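Side-chain contacts in 373aa long hypothetical citrate synthase (Sulfolobus tokodaii, PDB 1VGP), which is of unknown function but belongs to the citrate synthase family, with a largely helical chain in an assembly of two subunits: residues A[41-46]-A[176-181]; A[85-90]-A[132-137]; A[280-285]-A[316-321]. All coordinates share one frame; numbering follows the deposited sequence.

Contact 1 (A[41-46]-A[176-181]); sequences SNFEEV and LHIDHE
The Phe43 ring meets the end of Ile178 obliquely across the contact, while the ring of His149 stacks on it and Val337 and Leu174 also touch this side chain. Its CE1 lies 3.8 Å from CD1 of Ile178, and CE1 is equally close to CG1 of Ile178, at 3.8 Å. Val46, one turn further along the helix, brings its CG1 to 3.6 Å from CD1 of Ile178. The CD1 methyl therefore has two neighbours on the helix. Ile178 reaches them because CG1 stands opposite its own carbonyl carbon (chi1 -77°) and the chain then runs extended to CD1. All three residues are buried, and the contact across the segments is apolar.

The polar groups at the helix start are held within 41-46 and by partners beyond it. OD1 of Asn42 accepts from N of Glu45 at 2.8 Å, the N-H pointing almost straight (167°) but arriving above the amide plane. OG of Ser41 donates to OE1 of Glu45 at 2.6 Å, and this carboxylate also forms a salt bridge with Arg373 of the second subunit. The arrangement is an Asn N-cap opening helix 43-52, whose first turn packs on the loop after helix 164-175 in the helical core of a citrate synthase fold.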
ATOM      1  N   SER A  41      12.573   8.083 -29.212  1.00 31.15           N
ATOM      2  CA  SER A  41      12.834   8.622 -27.881  1.00 28.56           C
ATOM      3  C   SER A  41      13.725   7.714 -27.033  1.00 28.77           C
ATOM      4  O   SER A  41      14.354   6.778 -27.543  1.00 26.57           O
ATOM      5  CB  SER A  41      11.510   8.871 -27.157  1.00 26.52           C
ATOM      6  OG  SER A  41      11.697   9.783 -26.087  1.00 21.63           O
ATOM      7  N   ASN A  42      13.769   8.016 -25.736  1.00 28.42           N
ATOM      8  CA  ASN A  42      14.451   7.190 -24.745  1.00 28.95           C
ATOM      9  C   ASN A  42      13.719   7.252 -23.417  1.00 30.83           C
ATOM     10  O   ASN A  42      12.748   8.017 -23.256  1.00 27.98           O
ATOM     11  CB  ASN A  42      15.872   7.684 -24.527  1.00 30.28           C
ATOM     12  CG  ASN A  42      15.923   9.165 -24.220  1.00 34.21           C
ATOM     13  OD1 ASN A  42      15.623   9.603 -23.109  1.00 35.03           O
ATOM     14  ND2 ASN A  42      16.295   9.954 -25.222  1.00 35.62           N
ATOM     15  N   PHE A  43      14.196   6.465 -22.453  1.00 30.95           N
ATOM     16  CA  PHE A  43      13.526   6.387 -21.157  1.00 30.73           C
ATOM     17  C   PHE A  43      13.404   7.754 -20.496  1.00 29.93           C
ATOM     18  O   PHE A  43      12.324   8.137 -20.061  1.00 29.10           O
ATOM     19  CB  PHE A  43      14.267   5.443 -20.209  1.00 29.29           C
ATOM     20  CG  PHE A  43      13.582   5.278 -18.885  1.00 28.60           C
ATOM     21  CD1 PHE A  43      12.505   4.398 -18.747  1.00 28.97           C
ATOM     22  CD2 PHE A  43      13.992   6.018 -17.774  1.00 26.19           C
ATOM     23  CE1 PHE A  43      11.851   4.253 -17.526  1.00 29.25           C
ATOM     24  CE2 PHE A  43      13.345   5.881 -16.551  1.00 24.84           C
ATOM     25  CZ  PHE A  43      12.271   4.996 -16.425  1.00 27.99           C
ATOM     26  N   GLU A  44      14.516   8.477 -20.419  1.00 30.75           N
ATOM     27  CA  GLU A  44      14.522   9.802 -19.813  1.00 32.70           C
ATOM     28  C   GLU A  44      13.524  10.763 -20.447  1.00 32.93           C
ATOM     29  O   GLU A  44      12.736  11.398 -19.737  1.00 33.42           O
ATOM     30  CB  GLU A  44      15.915  10.403 -19.880  1.00 34.71           C
ATOM     31  CG  GLU A  44      16.853   9.837 -18.840  1.00 40.19           C
ATOM     32  CD  GLU A  44      18.059   9.168 -19.444  1.00 43.93           C
ATOM     33  OE1 GLU A  44      17.938   8.649 -20.576  1.00 49.04           O
ATOM     34  OE2 GLU A  44      19.125   9.163 -18.783  1.00 47.23           O
ATOM     35  N   GLU A  45      13.546  10.877 -21.774  1.00 31.36           N
ATOM     36  CA  GLU A  45      12.635  11.787 -22.453  1.00 30.90           C
ATOM     37  C   GLU A  45      11.188  11.353 -22.277  1.00 31.76           C
ATOM     38  O   GLU A  45      10.321  12.185 -22.000  1.00 32.78           O
ATOM     39  CB  GLU A  45      12.963  11.879 -23.942  1.00 32.04           C
ATOM     40  CG  GLU A  45      11.975  12.734 -24.709  1.00 35.15           C
ATOM     41  CD  GLU A  45      12.406  12.999 -26.128  1.00 37.98           C
ATOM     42  OE1 GLU A  45      12.068  12.172 -27.004  1.00 38.51           O
ATOM     43  OE2 GLU A  45      13.079  14.028 -26.371  1.00 39.27           O
ATOM     44  N   VAL A  46      10.921  10.058 -22.435  1.00 31.59           N
ATOM     45  CA  VAL A  46       9.560   9.540 -22.263  1.00 31.00           C
ATOM     46  C   VAL A  46       9.032   9.740 -20.842  1.00 30.99           C
ATOM     47  O   VAL A  46       7.847  10.030 -20.644  1.00 32.30           O
ATOM     48  CB  VAL A  46       9.484   8.038 -22.610  1.00 29.64           C
ATOM     49  CG1 VAL A  46       8.110   7.501 -22.278  1.00 27.60           C
ATOM     50  CG2 VAL A  46       9.796   7.835 -24.090  1.00 29.19           C
ATOM     51  N   LEU A 176       8.315   0.770 -22.811  1.00 26.68           N
ATOM     52  CA  LEU A 176       7.087   0.022 -23.046  1.00 27.05           C
ATOM     53  C   LEU A 176       6.321  -0.326 -21.769  1.00 27.72           C
ATOM     54  O   LEU A 176       5.162  -0.734 -21.837  1.00 28.39           O
ATOM     55  CB  LEU A 176       7.388  -1.269 -23.809  1.00 25.92           C
ATOM     56  CG  LEU A 176       8.010  -1.138 -25.198  1.00 25.08           C
ATOM     57  CD1 LEU A 176       8.241  -2.526 -25.780  1.00 22.67           C
ATOM     58  CD2 LEU A 176       7.107  -0.316 -26.095  1.00 23.08           C
ATOM     59  N   HIS A 177       6.956  -0.171 -20.608  1.00 28.85           N
ATOM     60  CA  HIS A 177       6.304  -0.525 -19.346  1.00 28.44           C
ATOM     61  C   HIS A 177       5.996   0.647 -18.411  1.00 29.23           C
ATOM     62  O   HIS A 177       5.461   0.447 -17.327  1.00 28.66           O
ATOM     63  CB  HIS A 177       7.147  -1.555 -18.592  1.00 28.26           C
ATOM     64  CG  HIS A 177       7.058  -2.938 -19.153  1.00 31.42           C
ATOM     65  ND1 HIS A 177       7.870  -3.378 -20.175  1.00 33.16           N
ATOM     66  CD2 HIS A 177       6.255  -3.980 -18.836  1.00 32.08           C
ATOM     67  CE1 HIS A 177       7.574  -4.632 -20.465  1.00 30.11           C
ATOM     68  NE2 HIS A 177       6.598  -5.020 -19.666  1.00 31.46           N
ATOM     69  N   ILE A 178       6.324   1.866 -18.829  1.00 28.65           N
ATOM     70  CA  ILE A 178       6.168   3.018 -17.952  1.00 27.86           C
ATOM     71  C   ILE A 178       4.721   3.173 -17.448  1.00 30.56           C
ATOM     72  O   ILE A 178       4.488   3.324 -16.243  1.00 28.83           O
ATOM     73  CB  ILE A 178       6.652   4.296 -18.665  1.00 26.78           C
ATOM     74  CG1 ILE A 178       8.183   4.324 -18.643  1.00 29.54           C
ATOM     75  CG2 ILE A 178       6.097   5.545 -17.997  1.00 23.76           C
ATOM     76  CD1 ILE A 178       8.808   5.452 -19.451  1.00 27.99           C
ATOM     77  N   ASP A 179       3.750   3.115 -18.357  1.00 32.59           N
ATOM     78  CA  ASP A 179       2.349   3.154 -17.958  1.00 32.93           C
ATOM     79  C   ASP A 179       1.439   2.364 -18.896  1.00 34.12           C
ATOM     80  O   ASP A 179       1.832   2.035 -20.006  1.00 35.37           O
ATOM     81  CB  ASP A 179       1.868   4.603 -17.875  1.00 32.48           C
ATOM     82  CG  ASP A 179       0.569   4.734 -17.122  1.00 33.79           C
ATOM     83  OD1 ASP A 179       0.441   4.105 -16.047  1.00 32.98           O
ATOM     84  OD2 ASP A 179      -0.328   5.466 -17.595  1.00 33.20           O
ATOM     85  N   HIS A 180       0.228   2.060 -18.440  1.00 35.31           N
ATOM     86  CA  HIS A 180      -0.762   1.359 -19.251  1.00 39.60           C
ATOM     87  C   HIS A 180      -2.155   1.589 -18.679  1.00 43.02           C
ATOM     88  O   HIS A 180      -2.420   2.661 -18.139  1.00 44.93           O
ATOM     89  CB  HIS A 180      -0.443  -0.139 -19.303  1.00 39.06           C
ATOM     90  CG  HIS A 180      -0.823  -0.796 -20.591  1.00 40.33           C
ATOM     91  ND1 HIS A 180      -1.632  -1.909 -20.644  1.00 42.43           N
ATOM     92  CD2 HIS A 180      -0.517  -0.491 -21.874  1.00 39.25           C
ATOM     93  CE1 HIS A 180      -1.814  -2.259 -21.903  1.00 41.97           C
ATOM     94  NE2 HIS A 180      -1.150  -1.413 -22.669  1.00 41.03           N
ATOM     95  N   GLU A 181      -3.059   0.619 -18.774  1.00 47.52           N
ATOM     96  CA  GLU A 181      -4.433   0.839 -18.321  1.00 54.92           C
ATOM     97  C   GLU A 181      -4.560   0.860 -16.790  1.00 53.99           C
ATOM     98  O   GLU A 181      -3.873   0.109 -16.092  1.00 55.64           O
ATOM     99  CB  GLU A 181      -5.387  -0.220 -18.893  1.00 58.40           C
ATOM    100  CG  GLU A 181      -5.362  -1.544 -18.153  1.00 64.38           C
ATOM    101  CD  GLU A 181      -4.062  -2.308 -18.372  1.00 69.62           C
ATOM    102  OE1 GLU A 181      -3.864  -2.823 -19.494  1.00 73.21           O
ATOM    103  OE2 GLU A 181      -3.238  -2.391 -17.433  1.00 72.12           O
TER

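Contact 2 (A[85-90]-A[132-137]); sequences VRKDAQ and ARLRKG
Lys87 and Arg135 bring the loop after helix 76-84 against the last turn of helix 113-135, their CA atoms 5.4 Å apart. The lysine chain, bent at chi2 and again at chi4, lies over the helix surface: its CD is 3.8 Å from CA of Arg135, and its CE 3.8 Å from CB of Leu134. The second bend (chi4 -71°) helps return NZ to its own loop, where it donates to O of Val85 at 2.7 Å, in the carbonyl plane and on a lone pair. NZ also bonds O of Leu82, so the ammonium gathers carbonyls at the C-terminal end of helix 76-84, where the partial negative charge of the helix end would probably stabilise it.

Arg135 passes the loop in the other direction. Its CG comes to 3.7 Å from O of Lys87, and O of Ala89 sits at the guanidinium edge, 4.0 Å from NH1 and not bonded to it; the salt-bridge partner of NH1 is Asp325. On the loop, NE of Arg86 meets OD1 of Asp88 on the syn side at 2.7 Å. Just beyond Arg135, Gly137 at positive phi is C-prime of a Schellman motif that ends helix 113-135, with N of Gly137 bonded to O of Leu134 and N of Leu138 to O of Arg133.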
ATOM      1  N   VAL A  85      20.394  -8.629   4.429  1.00 40.36           N
ATOM      2  CA  VAL A  85      19.099  -9.299   4.382  1.00 40.72           C
ATOM      3  C   VAL A  85      19.149 -10.756   3.890  1.00 43.33           C
ATOM      4  O   VAL A  85      20.028 -11.144   3.115  1.00 42.64           O
ATOM      5  CB  VAL A  85      18.103  -8.495   3.495  1.00 39.39           C
ATOM      6  CG1 VAL A  85      18.458  -8.651   2.011  1.00 37.32           C
ATOM      7  CG2 VAL A  85      16.680  -8.948   3.770  1.00 35.11           C
ATOM      8  N   ARG A  86      18.201 -11.557   4.367  1.00 46.22           N
ATOM      9  CA  ARG A  86      17.876 -12.843   3.762  1.00 47.79           C
ATOM     10  C   ARG A  86      18.078 -12.766   2.252  1.00 48.89           C
ATOM     11  O   ARG A  86      17.554 -11.869   1.594  1.00 49.70           O
ATOM     12  CB  ARG A  86      16.421 -13.185   4.080  1.00 51.33           C
ATOM     13  CG  ARG A  86      15.983 -14.562   3.649  1.00 57.60           C
ATOM     14  CD  ARG A  86      14.536 -14.790   4.044  1.00 61.17           C
ATOM     15  NE  ARG A  86      14.231 -16.204   4.265  1.00 64.79           N
ATOM     16  CZ  ARG A  86      13.591 -16.663   5.335  1.00 67.52           C
ATOM     17  NH1 ARG A  86      13.310 -17.952   5.437  1.00 70.72           N
ATOM     18  NH2 ARG A  86      13.237 -15.830   6.306  1.00 67.72           N
ATOM     19  N   LYS A  87      18.847 -13.696   1.695  1.00 49.55           N
ATOM     20  CA  LYS A  87      19.142 -13.650   0.266  1.00 48.32           C
ATOM     21  C   LYS A  87      18.245 -14.569  -0.551  1.00 46.96           C
ATOM     22  O   LYS A  87      18.412 -14.686  -1.764  1.00 47.72           O
ATOM     23  CB  LYS A  87      20.608 -13.992   0.014  1.00 47.96           C
ATOM     24  CG  LYS A  87      21.569 -12.917   0.503  1.00 54.13           C
ATOM     25  CD  LYS A  87      21.465 -11.644  -0.327  1.00 54.13           C
ATOM     26  CE  LYS A  87      22.348 -10.525   0.231  1.00 54.32           C
ATOM     27  NZ  LYS A  87      21.832  -9.961   1.504  1.00 51.66           N
ATOM     28  N   ASP A  88      17.284 -15.207   0.108  1.00 45.30           N
ATOM     29  CA  ASP A  88      16.236 -15.922  -0.609  1.00 42.91           C
ATOM     30  C   ASP A  88      14.929 -15.140  -0.534  1.00 40.92           C
ATOM     31  O   ASP A  88      13.844 -15.707  -0.670  1.00 38.99           O
ATOM     32  CB  ASP A  88      16.050 -17.314  -0.019  1.00 44.23           C
ATOM     33  CG  ASP A  88      15.734 -17.280   1.458  1.00 47.06           C
ATOM     34  OD1 ASP A  88      14.542 -17.379   1.820  1.00 49.62           O
ATOM     35  OD2 ASP A  88      16.667 -17.155   2.271  1.00 52.53           O
ATOM     36  N   ALA A  89      15.043 -13.834  -0.309  1.00 38.72           N
ATOM     37  CA  ALA A  89      13.894 -12.940  -0.300  1.00 38.15           C
ATOM     38  C   ALA A  89      13.390 -12.689  -1.718  1.00 37.83           C
ATOM     39  O   ALA A  89      14.171 -12.686  -2.669  1.00 39.39           O
ATOM     40  CB  ALA A  89      14.276 -11.620   0.354  1.00 36.11           C
ATOM     41  N   GLN A  90      12.084 -12.480  -1.853  1.00 35.87           N
ATOM     42  CA  GLN A  90      11.504 -12.050  -3.122  1.00 33.84           C
ATOM     43  C   GLN A  90      11.972 -10.646  -3.477  1.00 32.28           C
ATOM     44  O   GLN A  90      11.810  -9.713  -2.693  1.00 33.53           O
ATOM     45  CB  GLN A  90       9.979 -12.067  -3.029  1.00 35.17           C
ATOM     46  CG  GLN A  90       9.380 -13.457  -2.885  1.00 41.01           C
ATOM     47  CD  GLN A  90       7.873 -13.425  -2.687  1.00 44.78           C
ATOM     48  OE1 GLN A  90       7.164 -12.673  -3.354  1.00 49.83           O
ATOM     49  NE2 GLN A  90       7.376 -14.249  -1.766  1.00 42.41           N
ATOM     50  N   ALA A 132      20.588  -8.030  -6.892  1.00 39.25           N
ATOM     51  CA  ALA A 132      20.880  -9.138  -7.786  1.00 40.20           C
ATOM     52  C   ALA A 132      22.338  -9.595  -7.656  1.00 42.20           C
ATOM     53  O   ALA A 132      22.623 -10.799  -7.668  1.00 43.26           O
ATOM     54  CB  ALA A 132      20.581  -8.734  -9.225  1.00 38.11           C
ATOM     55  N   ARG A 133      23.253  -8.635  -7.525  1.00 41.28           N
ATOM     56  CA  ARG A 133      24.665  -8.943  -7.320  1.00 42.10           C
ATOM     57  C   ARG A 133      24.878  -9.579  -5.956  1.00 41.15           C
ATOM     58  O   ARG A 133      25.415 -10.680  -5.842  1.00 35.63           O
ATOM     59  CB  ARG A 133      25.500  -7.667  -7.410  1.00 46.24           C
ATOM     60  CG  ARG A 133      25.213  -6.809  -8.631  1.00 50.79           C
ATOM     61  CD  ARG A 133      26.150  -7.154  -9.771  1.00 52.26           C
ATOM     62  NE  ARG A 133      27.539  -7.180  -9.334  1.00 55.10           N
ATOM     63  CZ  ARG A 133      28.570  -7.418 -10.136  1.00 54.92           C
ATOM     64  NH1 ARG A 133      28.380  -7.566 -11.441  1.00 55.33           N
ATOM     65  NH2 ARG A 133      29.791  -7.518  -9.630  1.00 55.44           N
ATOM     66  N   LEU A 134      24.455  -8.868  -4.918  1.00 43.06           N
ATOM     67  CA  LEU A 134      24.549  -9.365  -3.548  1.00 45.40           C
ATOM     68  C   LEU A 134      23.978 -10.773  -3.427  1.00 46.65           C
ATOM     69  O   LEU A 134      24.529 -11.623  -2.738  1.00 47.04           O
ATOM     70  CB  LEU A 134      23.795  -8.422  -2.611  1.00 45.20           C
ATOM     71  CG  LEU A 134      24.598  -7.356  -1.869  1.00 47.30           C
ATOM     72  CD1 LEU A 134      25.881  -7.035  -2.612  1.00 48.43           C
ATOM     73  CD2 LEU A 134      23.735  -6.111  -1.714  1.00 47.60           C
ATOM     74  N   ARG A 135      22.864 -11.012  -4.099  1.00 49.45           N
ATOM     75  CA  ARG A 135      22.211 -12.304  -4.028  1.00 51.23           C
ATOM     76  C   ARG A 135      23.117 -13.358  -4.654  1.00 52.36           C
ATOM     77  O   ARG A 135      23.224 -14.472  -4.148  1.00 53.50           O
ATOM     78  CB  ARG A 135      20.870 -12.247  -4.765  1.00 51.51           C
ATOM     79  CG  ARG A 135      20.146 -13.561  -4.854  1.00 48.91           C
ATOM     80  CD  ARG A 135      19.250 -13.570  -6.068  1.00 51.29           C
ATOM     81  NE  ARG A 135      17.854 -13.703  -5.678  1.00 55.69           N
ATOM     82  CZ  ARG A 135      16.901 -14.208  -6.455  1.00 55.80           C
ATOM     83  NH1 ARG A 135      15.691 -14.420  -5.952  1.00 55.87           N
ATOM     84  NH2 ARG A 135      17.152 -14.495  -7.730  1.00 55.58           N
ATOM     85  N   LYS A 136      23.773 -12.996  -5.753  1.00 52.89           N
ATOM     86  CA  LYS A 136      24.676 -13.909  -6.446  1.00 53.39           C
ATOM     87  C   LYS A 136      26.067 -13.911  -5.819  1.00 53.72           C
ATOM     88  O   LYS A 136      27.003 -14.460  -6.391  1.00 55.57           O
ATOM     89  CB  LYS A 136      24.791 -13.534  -7.927  1.00 52.59           C
ATOM     90  CG  LYS A 136      23.831 -14.283  -8.837  1.00 54.89           C
ATOM     91  CD  LYS A 136      24.205 -14.126 -10.309  1.00 56.92           C
ATOM     92  CE  LYS A 136      23.624 -12.856 -10.910  1.00 61.29           C
ATOM     93  NZ  LYS A 136      24.160 -12.590 -12.277  1.00 62.10           N
ATOM     94  N   GLY A 137      26.206 -13.294  -4.650  1.00 53.51           N
ATOM     95  CA  GLY A 137      27.469 -13.343  -3.936  1.00 53.54           C
ATOM     96  C   GLY A 137      28.529 -12.397  -4.476  1.00 54.02           C
ATOM     97  O   GLY A 137      29.684 -12.440  -4.057  1.00 54.53           O
TER

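Contact 3 (A[280-285]-A[316-321]); sequences GEIYTL and VFYSLG
Ile282 and Tyr318 lie alongside each other and slide past in opposite directions, whereas Leu285 crosses Tyr318 at about a right angle. The touching atoms are the methyl ends: CD1 of Ile282 is 3.3 Å from ring atom CD1 of Tyr318, and CD1 of Leu285 is 3.9 Å from the adjacent ring atom CE1 of Tyr318. Both methyls approach the ring obliquely, and they come from successive turns of one helix. Ile282 extends far enough because CG1 is trans to its backbone N (chi1 178°), which carries CD1 across to the second helix.

There CD1 of Ile282 also meets Ser319 at OG, 3.1 Å away, and at CB, 3.6 Å away. That OG contact is no hydrogen bond, since the hydroxyl bonds O of Ile315 in its own helix. The phenol OH of Tyr318, beyond the apolar part of the contact, bonds NZ of Lys227. On the first helix, OG1 of Thr284 reaches O of Glu281 at 2.6 Å from above the carbonyl plane, on the same face as the backbone N of Leu285, so that oxygen is gripped twice.

The contact joins the first turn of helix 281-300 to the last turn of helix 309-319, which Gly321 closes in a Schellman motif. Helix 221-228 covers Leu285 and Tyr318 through Leu223, and helix 262-278 packs on Ser319 through Leu274.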
ATOM      1  N   GLY A 280      22.608 -19.127 -28.266  1.00 53.42           N
ATOM      2  CA  GLY A 280      22.714 -20.345 -27.483  1.00 53.45           C
ATOM      3  C   GLY A 280      21.428 -21.117 -27.254  1.00 52.32           C
ATOM      4  O   GLY A 280      20.605 -21.294 -28.147  1.00 51.50           O
ATOM      5  N   GLU A 281      21.271 -21.598 -26.030  1.00 53.29           N
ATOM      6  CA  GLU A 281      20.019 -22.183 -25.592  1.00 56.11           C
ATOM      7  C   GLU A 281      18.932 -21.116 -25.724  1.00 55.01           C
ATOM      8  O   GLU A 281      17.737 -21.417 -25.812  1.00 54.16           O
ATOM      9  CB  GLU A 281      20.158 -22.644 -24.132  1.00 60.18           C
ATOM     10  CG  GLU A 281      18.934 -23.360 -23.554  1.00 67.27           C
ATOM     11  CD  GLU A 281      18.694 -24.738 -24.164  1.00 71.15           C
ATOM     12  OE1 GLU A 281      17.783 -25.447 -23.677  1.00 71.84           O
ATOM     13  OE2 GLU A 281      19.408 -25.113 -25.127  1.00 72.13           O
ATOM     14  N   ILE A 282      19.364 -19.862 -25.752  1.00 53.35           N
ATOM     15  CA  ILE A 282      18.442 -18.742 -25.686  1.00 51.15           C
ATOM     16  C   ILE A 282      17.979 -18.352 -27.088  1.00 47.93           C
ATOM     17  O   ILE A 282      16.935 -17.736 -27.258  1.00 47.02           O
ATOM     18  CB  ILE A 282      19.124 -17.548 -24.977  1.00 51.35           C
ATOM     19  CG1 ILE A 282      18.195 -16.346 -24.936  1.00 53.33           C
ATOM     20  CG2 ILE A 282      20.408 -17.207 -25.681  1.00 56.68           C
ATOM     21  CD1 ILE A 282      18.394 -15.527 -23.684  1.00 59.55           C
ATOM     22  N   TYR A 283      18.750 -18.737 -28.096  1.00 45.57           N
ATOM     23  CA  TYR A 283      18.290 -18.591 -29.466  1.00 43.30           C
ATOM     24  C   TYR A 283      17.279 -19.677 -29.791  1.00 43.28           C
ATOM     25  O   TYR A 283      16.331 -19.454 -30.550  1.00 43.04           O
ATOM     26  CB  TYR A 283      19.452 -18.672 -30.448  1.00 41.76           C
ATOM     27  CG  TYR A 283      19.005 -18.555 -31.881  1.00 43.66           C
ATOM     28  CD1 TYR A 283      19.035 -19.655 -32.736  1.00 44.60           C
ATOM     29  CD2 TYR A 283      18.514 -17.350 -32.375  1.00 45.54           C
ATOM     30  CE1 TYR A 283      18.584 -19.560 -34.050  1.00 45.04           C
ATOM     31  CE2 TYR A 283      18.057 -17.239 -33.693  1.00 48.13           C
ATOM     32  CZ  TYR A 283      18.094 -18.350 -34.524  1.00 48.12           C
ATOM     33  OH  TYR A 283      17.631 -18.247 -35.815  1.00 48.32           O
ATOM     34  N   THR A 284      17.471 -20.862 -29.224  1.00 40.84           N
ATOM     35  CA  THR A 284      16.512 -21.927 -29.470  1.00 41.51           C
ATOM     36  C   THR A 284      15.189 -21.621 -28.775  1.00 39.52           C
ATOM     37  O   THR A 284      14.125 -21.898 -29.314  1.00 40.12           O
ATOM     38  CB  THR A 284      17.060 -23.307 -29.018  1.00 42.36           C
ATOM     39  OG1 THR A 284      17.604 -23.202 -27.697  1.00 46.97           O
ATOM     40  CG2 THR A 284      18.163 -23.782 -29.970  1.00 42.32           C
ATOM     41  N   LEU A 285      15.249 -21.018 -27.594  1.00 38.12           N
ATOM     42  CA  LEU A 285      14.038 -20.509 -26.958  1.00 39.43           C
ATOM     43  C   LEU A 285      13.267 -19.584 -27.888  1.00 40.81           C
ATOM     44  O   LEU A 285      12.041 -19.670 -28.003  1.00 42.34           O
ATOM     45  CB  LEU A 285      14.373 -19.727 -25.699  1.00 38.15           C
ATOM     46  CG  LEU A 285      14.855 -20.477 -24.453  1.00 39.79           C
ATOM     47  CD1 LEU A 285      15.169 -19.437 -23.380  1.00 38.55           C
ATOM     48  CD2 LEU A 285      13.804 -21.459 -23.965  1.00 38.52           C
ATOM     49  N   VAL A 316      13.505 -11.327 -23.415  1.00 31.45           N
ATOM     50  CA  VAL A 316      14.393 -10.176 -23.361  1.00 31.16           C
ATOM     51  C   VAL A 316      15.055 -10.022 -21.989  1.00 32.31           C
ATOM     52  O   VAL A 316      16.284  -9.989 -21.886  1.00 31.85           O
ATOM     53  CB  VAL A 316      13.625  -8.879 -23.697  1.00 31.99           C
ATOM     54  CG1 VAL A 316      14.455  -7.650 -23.306  1.00 29.32           C
ATOM     55  CG2 VAL A 316      13.286  -8.861 -25.186  1.00 28.08           C
ATOM     56  N   PHE A 317      14.238  -9.932 -20.942  1.00 31.47           N
ATOM     57  CA  PHE A 317      14.747  -9.838 -19.583  1.00 33.36           C
ATOM     58  C   PHE A 317      15.790 -10.933 -19.332  1.00 34.74           C
ATOM     59  O   PHE A 317      16.810 -10.714 -18.671  1.00 35.55           O
ATOM     60  CB  PHE A 317      13.594  -9.966 -18.579  1.00 32.31           C
ATOM     61  CG  PHE A 317      12.740  -8.725 -18.458  1.00 29.33           C
ATOM     62  CD1 PHE A 317      13.280  -7.457 -18.653  1.00 29.65           C
ATOM     63  CD2 PHE A 317      11.389  -8.828 -18.134  1.00 28.05           C
ATOM     64  CE1 PHE A 317      12.491  -6.302 -18.527  1.00 26.46           C
ATOM     65  CE2 PHE A 317      10.595  -7.685 -18.006  1.00 27.88           C
ATOM     66  CZ  PHE A 317      11.145  -6.421 -18.204  1.00 27.06           C
ATOM     67  N   TYR A 318      15.521 -12.117 -19.868  1.00 35.30           N
ATOM     68  CA  TYR A 318      16.414 -13.256 -19.729  1.00 35.17           C
ATOM     69  C   TYR A 318      17.722 -12.959 -20.461  1.00 35.02           C
ATOM     70  O   TYR A 318      18.790 -12.978 -19.856  1.00 35.25           O
ATOM     71  CB  TYR A 318      15.730 -14.494 -20.310  1.00 36.46           C
ATOM     72  CG  TYR A 318      16.360 -15.822 -19.943  1.00 41.99           C
ATOM     73  CD1 TYR A 318      16.867 -16.663 -20.936  1.00 45.49           C
ATOM     74  CD2 TYR A 318      16.414 -16.262 -18.614  1.00 42.86           C
ATOM     75  CE1 TYR A 318      17.406 -17.904 -20.627  1.00 47.49           C
ATOM     76  CE2 TYR A 318      16.953 -17.505 -18.290  1.00 44.20           C
ATOM     77  CZ  TYR A 318      17.446 -18.323 -19.303  1.00 48.14           C
ATOM     78  OH  TYR A 318      17.983 -19.562 -19.024  1.00 50.43           O
ATOM     79  N   SER A 319      17.635 -12.657 -21.753  1.00 34.31           N
ATOM     80  CA  SER A 319      18.824 -12.323 -22.525  1.00 36.76           C
ATOM     81  C   SER A 319      19.641 -11.215 -21.893  1.00 37.72           C
ATOM     82  O   SER A 319      20.849 -11.141 -22.103  1.00 40.96           O
ATOM     83  CB  SER A 319      18.448 -11.895 -23.937  1.00 36.47           C
ATOM     84  OG  SER A 319      17.403 -12.698 -24.430  1.00 42.09           O
ATOM     85  N   LEU A 320      18.989 -10.340 -21.138  1.00 36.69           N
ATOM     86  CA  LEU A 320      19.663  -9.156 -20.625  1.00 34.31           C
ATOM     87  C   LEU A 320      20.337  -9.441 -19.279  1.00 35.29           C
ATOM     88  O   LEU A 320      20.944  -8.554 -18.676  1.00 33.36           O
ATOM     89  CB  LEU A 320      18.660  -8.005 -20.488  1.00 33.48           C
ATOM     90  CG  LEU A 320      18.274  -7.332 -21.805  1.00 33.27           C
ATOM     91  CD1 LEU A 320      17.268  -6.224 -21.560  1.00 30.74           C
ATOM     92  CD2 LEU A 320      19.517  -6.764 -22.464  1.00 35.40           C
ATOM     93  N   GLY A 321      20.231 -10.682 -18.814  1.00 34.80           N
ATOM     94  CA  GLY A 321      21.002 -11.093 -17.658  1.00 33.95           C
ATOM     95  C   GLY A 321      20.242 -11.085 -16.345  1.00 35.55           C
ATOM     96  O   GLY A 321      20.844 -11.207 -15.278  1.00 36.72           O
TER

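Along the chain, contact 2 falls between the two segments of contact 1, and contact 3 follows both. The centres of contacts 1 and 2 are 28 Å apart, those of contacts 1 and 3 23 Å, and those of contacts 2 and 3 22 Å; contact 3 comes to about 5 Å from each of the others at the nearest atoms, without touching. Shared helices relate them: helix 164-175 packs on contacts 1 and 3, as does helix 262-278. Contact 2 meets Asp325 and Phe326, a few residues beyond contact 3. Contact 1 is buried, the others only partly, and contacts 1 and 2 also approach the second subunit, so together they sample core and periphery of one helical fold.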